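Local atomic coordinates of BamaA.19900.a (Balamuthia mandrillaris, PDB entry 6VZZ), a protein that probably phosphorylates glucose with ATP, as a glucokinase of the actin-like ATPase clan, and binds beta-D-glucopyranose. Residues G192-R204 and G210-V222. Residues are numbered along the deposited sequence; the frame is centred on the assembly and turned at random.
Sequences GTGLGIATLLSLR and GGFQVMPMEFGHV. With BGC (beta-D-glucopyranose), chain B.
Leu201 and Met215 meet on one face of an antiparallel hairpin, with CD1 of Leu201 lying 3.7 Å from CB of Met215. Backbone bonds pair Thr199 with Met215 and Leu201 with Gln213 in both directions; the bond from Leu201 N to Gln213 O is 2.7 Å long and nearly straight (171°). On the face carrying Leu200 and Val214, Leu200 meets the ring of Phe212, from just before the strand, at about a right angle: CB of Leu200 sits over the face of the ring, while its CD2 approaches Phe212 CB at 4.0 Å and also touches Val214 CG2. The same ring turns its edge to the carbonyl O of Leu201. Gln213 OE1 is hydrogen-bonded to NE2 of Gln213 of the second subunit, whose Met215 packs on Leu201. Beyond Met215 the pairing opens. Met217 runs extended from a CG held anti to its carbonyl carbon (chi1 -65°), and its thioether end slants across the hydroxyl of Thr199. Ile197 presses CD1 against CB of Phe219 at 3.7 Å, and Leu323 of helix 303-327 touches both residues. Waters bridge the opened strands: one joins Ile197 O to Met217 N, and another donates to Leu195 O (2.8 Å) and accepts from Gly220 N. The divergence opens onto the sugar: Glu218 accepts hydrogen bonds from glucose O2 on OE1 and from O3 on OE2, each 2.6 Å, and His221 NE2 donates to O2 at 2.7 Å, with Glu256 hydrogen-bonded to its far nitrogen, ND1. A sheet-margin beta hairpin thus leads into the glucose pocket of an actin-like sugar kinase.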
ATOM      1  N   GLY A 192       1.968 -13.929  13.174  1.00 39.91           N
ATOM      2  CA  GLY A 192       2.259 -14.251  14.555  1.00 38.04           C
ATOM      3  C   GLY A 192       1.102 -13.869  15.456  1.00 41.67           C
ATOM      4  O   GLY A 192      -0.047 -14.249  15.192  1.00 44.28           O
ATOM      5  N   THR A 193       1.382 -13.128  16.531  1.00 40.73           N
ATOM      6  CA  THR A 193       0.294 -12.575  17.334  1.00 43.15           C
ATOM      7  C   THR A 193      -0.569 -11.649  16.491  1.00 42.30           C
ATOM      8  O   THR A 193      -1.795 -11.608  16.657  1.00 43.40           O
ATOM      9  CB  THR A 193       0.848 -11.830  18.552  1.00 45.08           C
ATOM     10  OG1 THR A 193       1.783 -12.667  19.239  1.00 48.37           O
ATOM     11  CG2 THR A 193      -0.278 -11.454  19.508  1.00 45.02           C
ATOM     12  N   GLY A 194       0.056 -10.910  15.566  1.00 38.23           N
ATOM     13  CA  GLY A 194      -0.665 -10.110  14.599  1.00 38.35           C
ATOM     14  C   GLY A 194      -0.206 -10.419  13.186  1.00 41.70           C
ATOM     15  O   GLY A 194       0.657 -11.272  12.965  1.00 43.50           O
ATOM     16  N   LEU A 195      -0.819  -9.718  12.230  1.00 38.97           N
ATOM     17  CA  LEU A 195      -0.398  -9.759  10.834  1.00 37.14           C
ATOM     18  C   LEU A 195       0.498  -8.551  10.563  1.00 39.11           C
ATOM     19  O   LEU A 195       0.019  -7.411  10.505  1.00 36.49           O
ATOM     20  CB  LEU A 195      -1.599  -9.771   9.897  1.00 36.91           C
ATOM     21  CG  LEU A 195      -1.258  -9.786   8.404  1.00 36.04           C
ATOM     22  CD1 LEU A 195      -0.138 -10.774   8.128  1.00 33.54           C
ATOM     23  CD2 LEU A 195      -2.496 -10.114   7.577  1.00 36.47           C
ATOM     24  N   GLY A 196       1.793  -8.804  10.398  1.00 35.04           N
ATOM     25  CA  GLY A 196       2.761  -7.754  10.150  1.00 32.90           C
ATOM     26  C   GLY A 196       3.065  -7.629   8.665  1.00 36.61           C
ATOM     27  O   GLY A 196       3.241  -8.634   7.971  1.00 35.38           O
ATOM     28  N   ILE A 197       3.142  -6.384   8.193  1.00 33.11           N
ATOM     29  CA  ILE A 197       3.376  -6.109   6.778  1.00 35.08           C
ATOM     30  C   ILE A 197       4.225  -4.851   6.626  1.00 34.35           C
ATOM     31  O   ILE A 197       3.900  -3.801   7.191  1.00 36.19           O
ATOM     32  CB  ILE A 197       2.049  -5.960   6.011  1.00 35.13           C
ATOM     33  CG1 ILE A 197       1.339  -7.313   5.909  1.00 32.68           C
ATOM     34  CG2 ILE A 197       2.306  -5.384   4.633  1.00 32.48           C
ATOM     35  CD1 ILE A 197       0.006  -7.247   5.270  1.00 33.31           C
ATOM     36  N   ALA A 198       5.305  -4.957   5.851  1.00 32.56           N
ATOM     37  CA  ALA A 198       6.130  -3.822   5.468  1.00 32.28           C
ATOM     38  C   ALA A 198       6.616  -4.049   4.039  1.00 35.91           C
ATOM     39  O   ALA A 198       6.399  -5.114   3.454  1.00 34.44           O
ATOM     40  CB  ALA A 198       7.299  -3.635   6.437  1.00 31.86           C
ATOM     41  N   THR A 199       7.273  -3.046   3.458  1.00 32.85           N
ATOM     42  CA  THR A 199       7.737  -3.154   2.079  1.00 34.12           C
ATOM     43  C   THR A 199       9.158  -2.630   1.953  1.00 36.81           C
ATOM     44  O   THR A 199       9.464  -1.530   2.423  1.00 35.68           O
ATOM     45  CB  THR A 199       6.829  -2.381   1.112  1.00 35.14           C
ATOM     46  OG1 THR A 199       5.487  -2.857   1.232  1.00 36.11           O
ATOM     47  CG2 THR A 199       7.293  -2.569  -0.340  1.00 33.61           C
ATOM     48  N   LEU A 200      10.018  -3.415   1.307  1.00 38.45           N
ATOM     49  CA  LEU A 200      11.342  -2.963   0.897  1.00 37.72           C
ATOM     50  C   LEU A 200      11.203  -2.238  -0.436  1.00 35.84           C
ATOM     51  O   LEU A 200      10.765  -2.835  -1.421  1.00 39.34           O
ATOM     52  CB  LEU A 200      12.303  -4.148   0.782  1.00 38.07           C
ATOM     53  CG  LEU A 200      12.796  -4.798   2.084  1.00 38.01           C
ATOM     54  CD1 LEU A 200      13.329  -6.200   1.845  1.00 35.10           C
ATOM     55  CD2 LEU A 200      13.874  -3.937   2.737  1.00 40.09           C
ATOM     56  N   LEU A 201      11.561  -0.959  -0.467  1.00 36.33           N
ATOM     57  CA  LEU A 201      11.334  -0.102  -1.623  1.00 37.21           C
ATOM     58  C   LEU A 201      12.636   0.176  -2.362  1.00 42.28           C
ATOM     59  O   LEU A 201      13.683   0.395  -1.743  1.00 45.39           O
ATOM     60  CB  LEU A 201      10.710   1.235  -1.203  1.00 39.08           C
ATOM     61  CG  LEU A 201       9.330   1.231  -0.546  1.00 38.83           C
ATOM     62  CD1 LEU A 201       8.947   2.621  -0.087  1.00 34.52           C
ATOM     63  CD2 LEU A 201       8.318   0.708  -1.525  1.00 37.26           C
ATOM     64  N   SER A 202      12.554   0.194  -3.690  1.00 40.56           N
ATOM     65  CA  SER A 202      13.629   0.658  -4.568  1.00 44.62           C
ATOM     66  C   SER A 202      13.081   1.776  -5.450  1.00 45.18           C
ATOM     67  O   SER A 202      12.668   1.527  -6.585  1.00 50.12           O
ATOM     68  CB  SER A 202      14.185  -0.484  -5.430  1.00 48.74           C
ATOM     69  OG  SER A 202      15.200  -1.189  -4.743  1.00 53.77           O
ATOM     70  N   LEU A 203      13.098   3.004  -4.944  1.00 48.54           N
ATOM     71  CA  LEU A 203      12.645   4.153  -5.707  1.00 52.61           C
ATOM     72  C   LEU A 203      13.847   4.940  -6.241  1.00 66.22           C
ATOM     73  O   LEU A 203      14.973   4.431  -6.275  1.00 67.06           O
ATOM     74  CB  LEU A 203      11.733   5.008  -4.824  1.00 54.01           C
ATOM     75  CG  LEU A 203      10.543   4.321  -4.157  1.00 50.37           C
ATOM     76  CD1 LEU A 203      10.177   5.048  -2.869  1.00 45.14           C
ATOM     77  CD2 LEU A 203       9.355   4.271  -5.102  1.00 44.79           C
ATOM     78  N   ARG A 204      13.610   6.198  -6.626  1.00 85.42           N
ATOM     79  CA  ARG A 204      14.573   7.124  -7.254  1.00 87.84           C
ATOM     80  C   ARG A 204      14.834   6.764  -8.712  1.00 85.66           C
ATOM     81  O   ARG A 204      14.021   7.075  -9.588  1.00 84.83           O
ATOM     82  CB  ARG A 204      15.892   7.190  -6.471  1.00 86.87           C
ATOM     83  CG  ARG A 204      15.819   8.092  -5.253  1.00 87.55           C
ATOM     84  CD  ARG A 204      17.077   8.026  -4.412  1.00 86.57           C
ATOM     85  NE  ARG A 204      17.159   6.797  -3.621  1.00 84.79           N
ATOM     86  CZ  ARG A 204      17.857   6.695  -2.494  1.00 88.08           C
ATOM     87  NH1 ARG A 204      18.520   7.750  -2.028  1.00 87.13           N
ATOM     88  NH2 ARG A 204      17.890   5.549  -1.826  1.00 81.02           N
ATOM     89  N   GLY A 210      20.510   3.720  -4.524  1.00 93.75           N
ATOM     90  CA  GLY A 210      21.571   3.137  -3.723  1.00 93.54           C
ATOM     91  C   GLY A 210      21.112   2.619  -2.371  1.00 99.32           C
ATOM     92  O   GLY A 210      21.281   3.302  -1.355  1.00 98.40           O
ATOM     93  N   GLY A 211      20.540   1.417  -2.360  1.00 86.59           N
ATOM     94  CA  GLY A 211      20.102   0.745  -1.152  1.00 77.84           C
ATOM     95  C   GLY A 211      18.616   0.423  -1.182  1.00 80.40           C
ATOM     96  O   GLY A 211      17.912   0.679  -2.158  1.00 80.54           O
ATOM     97  N   PHE A 212      18.147  -0.157  -0.078  1.00 64.33           N
ATOM     98  CA  PHE A 212      16.729  -0.419   0.138  1.00 55.04           C
ATOM     99  C   PHE A 212      16.175   0.557   1.164  1.00 52.02           C
ATOM    100  O   PHE A 212      16.746   0.715   2.247  1.00 55.91           O
ATOM    101  CB  PHE A 212      16.491  -1.849   0.626  1.00 52.31           C
ATOM    102  CG  PHE A 212      16.267  -2.831  -0.477  1.00 51.23           C
ATOM    103  CD1 PHE A 212      15.319  -2.585  -1.455  1.00 46.49           C
ATOM    104  CD2 PHE A 212      17.020  -3.998  -0.550  1.00 50.37           C
ATOM    105  CE1 PHE A 212      15.119  -3.491  -2.487  1.00 44.47           C
ATOM    106  CE2 PHE A 212      16.825  -4.908  -1.575  1.00 46.07           C
ATOM    107  CZ  PHE A 212      15.877  -4.654  -2.546  1.00 45.25           C
ATOM    108  N   GLN A 213      15.062   1.198   0.833  1.00 46.44           N
ATOM    109  CA  GLN A 213      14.311   1.976   1.804  1.00 42.49           C
ATOM    110  C   GLN A 213      13.201   1.109   2.385  1.00 39.93           C
ATOM    111  O   GLN A 213      12.604   0.289   1.683  1.00 41.06           O
ATOM    112  CB  GLN A 213      13.737   3.249   1.173  1.00 40.59           C
ATOM    113  CG  GLN A 213      14.805   4.281   0.791  1.00 37.23           C
ATOM    114  CD  GLN A 213      14.209   5.552   0.212  1.00 44.34           C
ATOM    115  OE1 GLN A 213      13.861   5.613  -0.966  1.00 45.87           O
ATOM    116  NE2 GLN A 213      14.068   6.570   1.049  1.00 50.02           N
ATOM    117  N   VAL A 214      12.951   1.266   3.672  1.00 39.76           N
ATOM    118  CA  VAL A 214      11.924   0.508   4.372  1.00 34.03           C
ATOM    119  C   VAL A 214      10.708   1.401   4.545  1.00 35.94           C
ATOM    120  O   VAL A 214      10.831   2.553   4.988  1.00 33.91           O
ATOM    121  CB  VAL A 214      12.434   0.002   5.732  1.00 35.52           C
ATOM    122  CG1 VAL A 214      11.361  -0.815   6.444  1.00 36.43           C
ATOM    123  CG2 VAL A 214      13.696  -0.823   5.555  1.00 38.75           C
ATOM    124  N   MET A 215       9.532   0.877   4.193  1.00 35.97           N
ATOM    125  CA  MET A 215       8.302   1.565   4.510  1.00 34.88           C
ATOM    126  C   MET A 215       7.482   0.732   5.481  1.00 35.07           C
ATOM    127  O   MET A 215       7.047  -0.373   5.124  1.00 35.62           O
ATOM    128  CB  MET A 215       7.491   1.863   3.258  1.00 33.94           C
ATOM    129  CG  MET A 215       6.344   2.799   3.570  1.00 34.66           C
ATOM    130  SD  MET A 215       5.220   3.082   2.208  1.00 50.28           S
ATOM    131  CE  MET A 215       4.019   4.137   3.056  1.00 37.25           C
ATOM    132  N   PRO A 216       7.228   1.219   6.695  1.00 33.50           N
ATOM    133  CA  PRO A 216       6.365   0.475   7.615  1.00 31.87           C
ATOM    134  C   PRO A 216       4.912   0.622   7.211  1.00 34.60           C
ATOM    135  O   PRO A 216       4.507   1.629   6.622  1.00 33.37           O
ATOM    136  CB  PRO A 216       6.641   1.130   8.974  1.00 34.21           C
ATOM    137  CG  PRO A 216       7.118   2.493   8.651  1.00 30.70           C
ATOM    138  CD  PRO A 216       7.799   2.428   7.313  1.00 32.11           C
ATOM    139  N   MET A 217       4.124  -0.405   7.525  1.00 32.92           N
ATOM    140  CA  MET A 217       2.745  -0.461   7.075  1.00 33.02           C
ATOM    141  C   MET A 217       1.866  -1.120   8.138  1.00 35.59           C
ATOM    142  O   MET A 217       2.350  -1.791   9.057  1.00 32.72           O
ATOM    143  CB  MET A 217       2.635  -1.216   5.747  1.00 30.99           C
ATOM    144  CG  MET A 217       3.325  -0.555   4.577  1.00 33.16           C
ATOM    145  SD  MET A 217       3.187  -1.523   3.055  1.00 35.20           S
ATOM    146  CE  MET A 217       3.843  -0.350   1.864  1.00 33.46           C
ATOM    147  N   GLU A 218       0.552  -0.937   7.990  1.00 33.06           N
ATOM    148  CA  GLU A 218      -0.413  -1.522   8.913  1.00 33.60           C
ATOM    149  C   GLU A 218      -1.498  -2.293   8.170  1.00 32.26           C
ATOM    150  O   GLU A 218      -2.650  -2.333   8.603  1.00 34.23           O
ATOM    151  CB  GLU A 218      -1.028  -0.441   9.796  1.00 32.85           C
ATOM    152  CG  GLU A 218      -0.080   0.087  10.856  1.00 31.72           C
ATOM    153  CD  GLU A 218       0.264  -0.977  11.886  1.00 37.76           C
ATOM    154  OE1 GLU A 218      -0.547  -1.925  12.075  1.00 38.77           O
ATOM    155  OE2 GLU A 218       1.357  -0.875  12.493  1.00 38.03           O
ATOM    156  N   PHE A 219      -1.143  -2.931   7.057  1.00 31.53           N
ATOM    157  CA  PHE A 219      -2.143  -3.548   6.199  1.00 30.95           C
ATOM    158  C   PHE A 219      -2.798  -4.769   6.819  1.00 33.93           C
ATOM    159  O   PHE A 219      -3.815  -5.235   6.294  1.00 35.51           O
ATOM    160  CB  PHE A 219      -1.534  -3.909   4.841  1.00 29.79           C
ATOM    161  CG  PHE A 219      -1.641  -2.795   3.830  1.00 32.09           C
ATOM    162  CD1 PHE A 219      -2.881  -2.445   3.300  1.00 31.88           C
ATOM    163  CD2 PHE A 219      -0.520  -2.085   3.432  1.00 29.98           C
ATOM    164  CE1 PHE A 219      -3.002  -1.420   2.385  1.00 30.12           C
ATOM    165  CE2 PHE A 219      -0.629  -1.060   2.518  1.00 32.71           C
ATOM    166  CZ  PHE A 219      -1.878  -0.725   1.994  1.00 33.55           C
ATOM    167  N   GLY A 220      -2.276  -5.289   7.928  1.00 31.14           N
ATOM    168  CA  GLY A 220      -2.973  -6.389   8.565  1.00 34.54           C
ATOM    169  C   GLY A 220      -4.356  -6.009   9.053  1.00 37.64           C
ATOM    170  O   GLY A 220      -5.200  -6.889   9.267  1.00 37.06           O
ATOM    171  N   HIS A 221      -4.618  -4.714   9.210  1.00 34.65           N
ATOM    172  CA  HIS A 221      -5.861  -4.241   9.788  1.00 37.27           C
ATOM    173  C   HIS A 221      -6.867  -3.758   8.749  1.00 35.07           C
ATOM    174  O   HIS A 221      -7.930  -3.262   9.127  1.00 35.26           O
ATOM    175  CB  HIS A 221      -5.558  -3.147  10.812  1.00 33.43           C
ATOM    176  CG  HIS A 221      -4.607  -3.593  11.880  1.00 36.86           C
ATOM    177  ND1 HIS A 221      -4.977  -4.456  12.892  1.00 36.79           N
ATOM    178  CD2 HIS A 221      -3.297  -3.320  12.081  1.00 34.71           C
ATOM    179  CE1 HIS A 221      -3.937  -4.685  13.673  1.00 34.36           C
ATOM    180  NE2 HIS A 221      -2.906  -4.006  13.203  1.00 34.35           N
ATOM    181  N   VAL A 222      -6.580  -3.908   7.449  1.00 34.92           N
ATOM    182  CA  VAL A 222      -7.563  -3.533   6.436  1.00 33.40           C
ATOM    183  C   VAL A 222      -8.654  -4.594   6.359  1.00 34.22           C
ATOM    184  O   VAL A 222      -8.436  -5.777   6.654  1.00 32.48           O
ATOM    185  CB  VAL A 222      -6.903  -3.312   5.058  1.00 35.04           C
ATOM    186  CG1 VAL A 222      -5.799  -2.273   5.142  1.00 31.37           C
ATOM    187  CG2 VAL A 222      -6.413  -4.628   4.467  1.00 32.20           C
TER
HETATM  188  C2  BGC B 401       0.418  -4.330  14.475  1.00 34.07           C
HETATM  189  C3  BGC B 401       1.635  -4.099  13.593  1.00 34.86           C
HETATM  190  C4  BGC B 401       2.627  -5.243  13.762  1.00 35.95           C
HETATM  191  C5  BGC B 401       1.919  -6.569  13.506  1.00 37.40           C
HETATM  192  C6  BGC B 401       2.800  -7.782  13.688  1.00 34.53           C
HETATM  193  C1  BGC B 401      -0.171  -5.696  14.157  1.00 35.01           C
HETATM  194  O1  BGC B 401      -1.331  -5.923  14.871  1.00 39.30           O
HETATM  195  O2  BGC B 401      -0.547  -3.309  14.258  1.00 36.32           O
HETATM  196  O3  BGC B 401       2.243  -2.853  13.901  1.00 35.93           O
HETATM  197  O4  BGC B 401       3.686  -5.111  12.826  1.00 32.47           O
HETATM  198  O5  BGC B 401       0.815  -6.692  14.414  1.00 36.44           O
HETATM  199  O6  BGC B 401       3.524  -7.722  14.899  1.00 37.00           O
HETATM  200  O   HOH W   1       0.010  -4.767   9.599  1.00 34.71           O
HETATM  201  O   HOH W   2       2.834  -3.953  10.265  1.00 33.86           O
HETATM  202  O   HOH W   3       5.453  -2.470   9.140  1.00 34.51           O